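Local coordinates for shikimate dehydrogenase-like protein HI_0607 (PDB 1NPY) that catalyses the NADP(+)-dependent oxidation of shikimate to 3-dehydroshikimate in vitro, though weakly enough that shikimate may not be its biological substrate, at residues Ile2-Pro16 with Asn34-Ala48. Sequence-based numbering, arbitrary orientation.
Sequences INKDTQLCMSLSGRP and NFIYKAFTTQDIEHA
Strands 7-12 and 35-40 are the two parallel strands of a beta-alpha-beta unit, with helix 19-31 as the connection, and they pair in register from Gln7 beside Phe35 to Leu12 beside Phe40. The ladder runs from Gln7 N, which donates to Asn34 O at 2.9 Å, through Ile36 N to Gln7 O and Cys9 N to Ile36 O, to Phe40 N on Ser11 O, with a weak last bond from Ser13 N to Phe40 O.

At the entry to the strands the Asn34 amide uses both ends. Its ND2 sends a nearly straight N-H (3.0 Å, 170° at the hydrogen), in the plane of the amide, to Asn3 OD1, meeting it from the side and slightly off the carbonyl plane, while its OD1 accepts from Thr6 OG1 at 2.7 Å. Asn3 OD1 also takes Asp5 N in an Asx turn, tying the N-terminal turn to the residue that leads into strand 35-40.

On the face carrying Phe35 and Tyr37, Gln7 CB sits squarely over the Phe35 ring, 3.9 Å from its centroid, and Cys9 SG meets the same ring at its edge. The Tyr37 ring, carried there by a CG anti to the backbone N (chi1 -165°), lies over the backbone of Cys9 and Met10; His24 of helix 19-31 stacks on it. On the other face, Met10 CE and SD come obliquely onto the Phe40 ring, a Met-aromatic contact with CE 3.6 Å from Phe40 CD2, and Leu12 CD1 packs against Ala48 CB of helix 45-55.

Past the last pair Thr41 OG1 donates to Ser13 O at 2.8 Å; at the strand ends a water donates to Phe40 O and also bonds Ser11 OG and Ser13 OG. Within the chain strand 35-40 is the outermost of its sheet. This beta-alpha-beta crossover, with 59-62 pairing on the other side of 7-12, is typical of the substrate-binding domain of the shikimate dehydrogenase family.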
loop_
_atom_site.group_PDB
_atom_site.type_symbol
_atom_site.label_atom_id
_atom_site.label_comp_id
_atom_site.label_asym_id
_atom_site.label_seq_id
_atom_site.Cartn_x
_atom_site.Cartn_y
_atom_site.Cartn_z
ATOM N N ILE A 2 13.141 -27.835 2.181
ATOM C CA ILE A 2 13.781 -27.125 1.070
ATOM C C ILE A 2 14.559 -28.093 0.185
ATOM O O ILE A 2 15.172 -29.048 0.666
ATOM C CB ILE A 2 14.703 -25.999 1.584
ATOM C CG1 ILE A 2 13.936 -25.021 2.481
ATOM C CG2 ILE A 2 15.365 -25.274 0.427
ATOM C CD1 ILE A 2 14.854 -24.160 3.326
ATOM N N ASN A 3 14.481 -27.889 -1.125
ATOM C CA ASN A 3 15.315 -28.610 -2.072
ATOM C C ASN A 3 15.912 -27.637 -3.072
ATOM O O ASN A 3 15.650 -26.436 -3.059
ATOM C CB ASN A 3 14.565 -29.722 -2.800
ATOM C CG ASN A 3 13.332 -29.243 -3.539
ATOM O OD1 ASN A 3 13.376 -28.354 -4.387
ATOM N ND2 ASN A 3 12.203 -29.890 -3.215
ATOM N N LYS A 4 16.761 -28.170 -3.943
ATOM C CA LYS A 4 17.421 -27.312 -4.918
ATOM C C LYS A 4 16.469 -26.565 -5.850
ATOM O O LYS A 4 16.844 -25.548 -6.440
ATOM C CB LYS A 4 18.402 -28.147 -5.743
ATOM C CG LYS A 4 17.752 -29.071 -6.748
ATOM C CD LYS A 4 18.750 -30.104 -7.289
ATOM C CE LYS A 4 18.076 -31.029 -8.297
ATOM N NZ LYS A 4 17.443 -30.340 -9.459
ATOM N N ASP A 5 15.248 -27.068 -6.013
ATOM C CA ASP A 5 14.301 -26.470 -6.947
ATOM C C ASP A 5 13.361 -25.484 -6.266
ATOM O O ASP A 5 12.550 -24.849 -6.939
ATOM C CB ASP A 5 13.464 -27.533 -7.664
ATOM C CG ASP A 5 14.289 -28.399 -8.597
ATOM O OD1 ASP A 5 15.116 -27.860 -9.376
ATOM O OD2 ASP A 5 14.090 -29.633 -8.585
ATOM N N THR A 6 13.485 -25.356 -4.948
ATOM C CA THR A 6 12.648 -24.416 -4.205
ATOM C C THR A 6 12.968 -23.011 -4.699
ATOM O O THR A 6 14.139 -22.633 -4.830
ATOM C CB THR A 6 12.997 -24.485 -2.712
ATOM O OG1 THR A 6 12.741 -25.799 -2.211
ATOM C CG2 THR A 6 12.136 -23.559 -1.860
ATOM N N GLN A 7 11.924 -22.239 -4.975
ATOM C CA GLN A 7 12.123 -20.863 -5.404
ATOM C C GLN A 7 12.184 -19.936 -4.190
ATOM O O GLN A 7 11.380 -20.081 -3.281
ATOM C CB GLN A 7 11.032 -20.450 -6.380
ATOM C CG GLN A 7 11.164 -21.302 -7.655
ATOM C CD GLN A 7 9.901 -22.031 -8.100
ATOM O OE1 GLN A 7 9.183 -21.522 -8.967
ATOM N NE2 GLN A 7 9.659 -23.241 -7.566
ATOM N N LEU A 8 13.113 -18.986 -4.195
ATOM C CA LEU A 8 13.180 -17.977 -3.132
ATOM C C LEU A 8 12.486 -16.692 -3.567
ATOM O O LEU A 8 12.747 -16.149 -4.649
ATOM C CB LEU A 8 14.626 -17.675 -2.767
ATOM C CG LEU A 8 14.862 -16.566 -1.743
ATOM C CD1 LEU A 8 14.258 -16.861 -0.391
ATOM C CD2 LEU A 8 16.361 -16.318 -1.630
ATOM N N CYS A 9 11.569 -16.220 -2.730
ATOM C CA CYS A 9 11.024 -14.889 -2.859
ATOM C C CYS A 9 11.461 -14.140 -1.599
ATOM O O CYS A 9 11.825 -14.770 -0.587
ATOM C CB CYS A 9 9.506 -14.857 -2.994
ATOM S SG CYS A 9 8.983 -15.517 -4.589
ATOM N N MET A 10 11.490 -12.827 -1.720
ATOM C CA MET A 10 12.164 -12.041 -0.687
ATOM C C MET A 10 11.707 -10.595 -0.615
ATOM O O MET A 10 10.858 -10.150 -1.396
ATOM C CB MET A 10 13.665 -12.078 -0.979
ATOM C CG MET A 10 14.133 -11.409 -2.262
ATOM S SD MET A 10 15.917 -11.416 -2.413
ATOM C CE MET A 10 16.272 -9.933 -1.498
ATOM N N SER A 11 12.256 -9.869 0.358
ATOM C CA SER A 11 12.040 -8.429 0.404
ATOM C C SER A 11 13.384 -7.746 0.732
ATOM O O SER A 11 14.292 -8.373 1.280
ATOM C CB SER A 11 11.010 -8.040 1.451
ATOM O OG SER A 11 11.427 -8.311 2.773
ATOM N N LEU A 12 13.462 -6.475 0.366
ATOM C CA LEU A 12 14.602 -5.622 0.689
ATOM C C LEU A 12 14.077 -4.353 1.332
ATOM O O LEU A 12 13.247 -3.673 0.746
ATOM C CB LEU A 12 15.386 -5.245 -0.572
ATOM C CG LEU A 12 16.305 -6.290 -1.178
ATOM C CD1 LEU A 12 16.723 -5.811 -2.548
ATOM C CD2 LEU A 12 17.552 -6.571 -0.318
ATOM N N SER A 13 14.587 -4.006 2.515
ATOM C CA SER A 13 14.174 -2.800 3.224
ATOM C C SER A 13 15.319 -2.375 4.129
ATOM O O SER A 13 16.135 -3.202 4.536
ATOM C CB SER A 13 13.027 -3.006 4.217
ATOM O OG SER A 13 12.296 -4.182 3.994
ATOM N N GLY A 14 15.297 -1.107 4.520
ATOM C CA GLY A 14 16.290 -0.596 5.449
ATOM C C GLY A 14 16.035 -1.121 6.849
ATOM O O GLY A 14 16.988 -1.285 7.638
ATOM N N ARG A 15 14.768 -1.423 7.140
ATOM C CA ARG A 15 14.354 -1.948 8.439
ATOM C C ARG A 15 13.361 -3.085 8.222
ATOM O O ARG A 15 12.144 -2.874 8.214
ATOM C CB ARG A 15 13.730 -0.853 9.323
ATOM C CG ARG A 15 14.748 0.161 9.851
ATOM C CD ARG A 15 16.037 -0.412 10.449
ATOM N NE ARG A 15 15.876 -0.979 11.784
ATOM C CZ ARG A 15 15.649 -0.275 12.886
ATOM N NH1 ARG A 15 15.520 1.047 12.843
ATOM N NH2 ARG A 15 15.529 -0.910 14.047
ATOM N N PRO A 16 13.890 -4.282 7.991
ATOM C CA PRO A 16 13.014 -5.429 7.740
ATOM C C PRO A 16 12.009 -5.720 8.852
ATOM O O PRO A 16 12.265 -5.563 10.061
ATOM C CB PRO A 16 13.990 -6.597 7.585
ATOM C CG PRO A 16 15.321 -5.994 7.217
ATOM C CD PRO A 16 15.311 -4.656 7.911
ATOM N N ASN A 34 6.445 -25.019 -3.746
ATOM C CA ASN A 34 7.855 -25.198 -3.422
ATOM C C ASN A 34 8.626 -23.888 -3.515
ATOM O O ASN A 34 9.394 -23.643 -4.459
ATOM C CB ASN A 34 8.490 -26.218 -4.377
ATOM C CG ASN A 34 9.873 -26.647 -3.914
ATOM O OD1 ASN A 34 10.216 -26.491 -2.740
ATOM N ND2 ASN A 34 10.652 -27.226 -4.825
ATOM N N PHE A 35 8.337 -23.054 -2.523
ATOM C CA PHE A 35 8.779 -21.666 -2.410
ATOM C C PHE A 35 9.115 -21.453 -0.934
ATOM O O PHE A 35 8.501 -22.072 -0.053
ATOM C CB PHE A 35 7.659 -20.684 -2.739
ATOM C CG PHE A 35 7.485 -20.329 -4.198
ATOM C CD1 PHE A 35 7.021 -21.258 -5.122
ATOM C CD2 PHE A 35 7.695 -19.028 -4.630
ATOM C CE1 PHE A 35 6.832 -20.914 -6.443
ATOM C CE2 PHE A 35 7.504 -18.670 -5.931
ATOM C CZ PHE A 35 7.084 -19.621 -6.852
ATOM N N ILE A 36 10.073 -20.563 -0.681
ATOM C CA ILE A 36 10.350 -19.972 0.629
ATOM C C ILE A 36 10.504 -18.466 0.504
ATOM O O ILE A 36 10.822 -17.934 -0.570
ATOM C CB ILE A 36 11.615 -20.544 1.277
ATOM C CG1 ILE A 36 12.828 -20.386 0.359
ATOM C CG2 ILE A 36 11.381 -21.969 1.695
ATOM C CD1 ILE A 36 14.191 -20.597 1.034
ATOM N N TYR A 37 10.216 -17.753 1.590
ATOM C CA TYR A 37 10.310 -16.307 1.610
ATOM C C TYR A 37 11.228 -15.869 2.760
ATOM O O TYR A 37 11.160 -16.442 3.851
ATOM C CB TYR A 37 8.943 -15.684 1.888
ATOM C CG TYR A 37 8.816 -14.202 1.586
ATOM C CD1 TYR A 37 8.247 -13.769 0.386
ATOM C CD2 TYR A 37 9.242 -13.217 2.480
ATOM C CE1 TYR A 37 8.087 -12.434 0.088
ATOM C CE2 TYR A 37 9.060 -11.871 2.201
ATOM C CZ TYR A 37 8.457 -11.480 1.012
ATOM O OH TYR A 37 8.234 -10.167 0.682
ATOM N N LYS A 38 12.084 -14.890 2.503
ATOM C CA LYS A 38 12.829 -14.253 3.591
ATOM C C LYS A 38 13.064 -12.772 3.343
ATOM O O LYS A 38 13.319 -12.351 2.214
ATOM C CB LYS A 38 14.179 -14.942 3.788
ATOM C CG LYS A 38 14.787 -14.648 5.149
ATOM C CD LYS A 38 16.183 -15.231 5.282
ATOM C CE LYS A 38 17.244 -14.160 5.088
ATOM N NZ LYS A 38 17.271 -13.147 6.197
ATOM N N ALA A 39 12.969 -11.968 4.401
ATOM C CA ALA A 39 13.375 -10.574 4.355
ATOM C C ALA A 39 14.891 -10.424 4.457
ATOM O O ALA A 39 15.574 -11.083 5.251
ATOM C CB ALA A 39 12.698 -9.811 5.489
ATOM N N PHE A 40 15.388 -9.485 3.663
ATOM C CA PHE A 40 16.802 -9.138 3.635
ATOM C C PHE A 40 16.959 -7.633 3.770
ATOM O O PHE A 40 16.008 -6.860 3.659
ATOM C CB PHE A 40 17.455 -9.583 2.325
ATOM C CG PHE A 40 17.564 -11.070 2.109
ATOM C CD1 PHE A 40 18.777 -11.727 2.232
ATOM C CD2 PHE A 40 16.492 -11.798 1.630
ATOM C CE1 PHE A 40 18.895 -13.077 1.965
ATOM C CE2 PHE A 40 16.610 -13.148 1.351
ATOM C CZ PHE A 40 17.819 -13.797 1.510
ATOM N N THR A 41 18.175 -7.177 4.040
ATOM C CA THR A 41 18.524 -5.771 3.949
ATOM C C THR A 41 19.810 -5.661 3.143
ATOM O O THR A 41 20.430 -6.655 2.764
ATOM C CB THR A 41 18.678 -5.116 5.324
ATOM O OG1 THR A 41 18.773 -3.683 5.198
ATOM C CG2 THR A 41 19.963 -5.628 5.979
ATOM N N THR A 42 20.158 -4.424 2.819
ATOM C CA THR A 42 21.349 -4.132 2.040
ATOM C C THR A 42 21.708 -2.674 2.210
ATOM O O THR A 42 20.871 -1.858 2.620
ATOM C CB THR A 42 21.104 -4.427 0.529
ATOM O OG1 THR A 42 22.293 -4.258 -0.250
ATOM C CG2 THR A 42 20.108 -3.446 -0.080
ATOM N N GLN A 43 22.988 -2.408 1.974
ATOM C CA GLN A 43 23.480 -1.039 1.837
ATOM C C GLN A 43 23.971 -0.768 0.424
ATOM O O GLN A 43 24.578 0.274 0.152
ATOM C CB GLN A 43 24.584 -0.759 2.860
ATOM C CG GLN A 43 24.174 -0.923 4.314
ATOM C CD GLN A 43 25.283 -0.445 5.209
ATOM O OE1 GLN A 43 26.192 -1.212 5.532
ATOM N NE2 GLN A 43 25.269 0.841 5.536
ATOM N N ASP A 44 23.639 -1.649 -0.514
ATOM C CA ASP A 44 24.036 -1.494 -1.908
ATOM C C ASP A 44 22.946 -2.001 -2.845
ATOM O O ASP A 44 23.054 -3.130 -3.349
ATOM C CB ASP A 44 25.302 -2.319 -2.120
ATOM C CG ASP A 44 25.920 -2.188 -3.493
ATOM O OD1 ASP A 44 25.385 -1.566 -4.445
ATOM O OD2 ASP A 44 27.019 -2.739 -3.699
ATOM N N ILE A 45 21.931 -1.169 -3.071
ATOM C CA ILE A 45 20.759 -1.541 -3.866
ATOM C C ILE A 45 21.174 -2.038 -5.248
ATOM O O ILE A 45 20.569 -3.000 -5.761
ATOM C CB ILE A 45 19.704 -0.395 -3.902
ATOM C CG1 ILE A 45 18.335 -0.852 -4.426
ATOM C CG2 ILE A 45 20.197 0.742 -4.758
ATOM C CD1 ILE A 45 17.784 -2.072 -3.705
ATOM N N GLU A 46 22.168 -1.395 -5.865
ATOM C CA GLU A 46 22.629 -1.835 -7.178
ATOM C C GLU A 46 22.973 -3.318 -7.229
ATOM O O GLU A 46 22.481 -4.079 -8.072
ATOM C CB GLU A 46 23.839 -1.032 -7.666
ATOM C CG GLU A 46 24.453 -1.529 -8.949
ATOM C CD GLU A 46 25.648 -0.703 -9.407
ATOM O OE1 GLU A 46 26.090 0.260 -8.750
ATOM O OE2 GLU A 46 26.157 -1.062 -10.469
ATOM N N HIS A 47 23.842 -3.748 -6.328
ATOM C CA HIS A 47 24.290 -5.142 -6.365
ATOM C C HIS A 47 23.287 -6.095 -5.728
ATOM O O HIS A 47 23.278 -7.278 -6.061
ATOM C CB HIS A 47 25.708 -5.296 -5.803
ATOM C CG HIS A 47 26.733 -4.559 -6.601
ATOM N ND1 HIS A 47 27.076 -4.922 -7.884
ATOM C CD2 HIS A 47 27.413 -3.420 -6.339
ATOM C CE1 HIS A 47 27.937 -4.044 -8.371
ATOM N NE2 HIS A 47 28.204 -3.158 -7.433
ATOM N N ALA A 48 22.401 -5.579 -4.887
ATOM C CA ALA A 48 21.281 -6.382 -4.403
ATOM C C ALA A 48 20.351 -6.766 -5.550
ATOM O O ALA A 48 20.031 -7.952 -5.698
ATOM C CB ALA A 48 20.538 -5.635 -3.336
HETATM O O HOH W 1 13.201 -6.659 4.029
#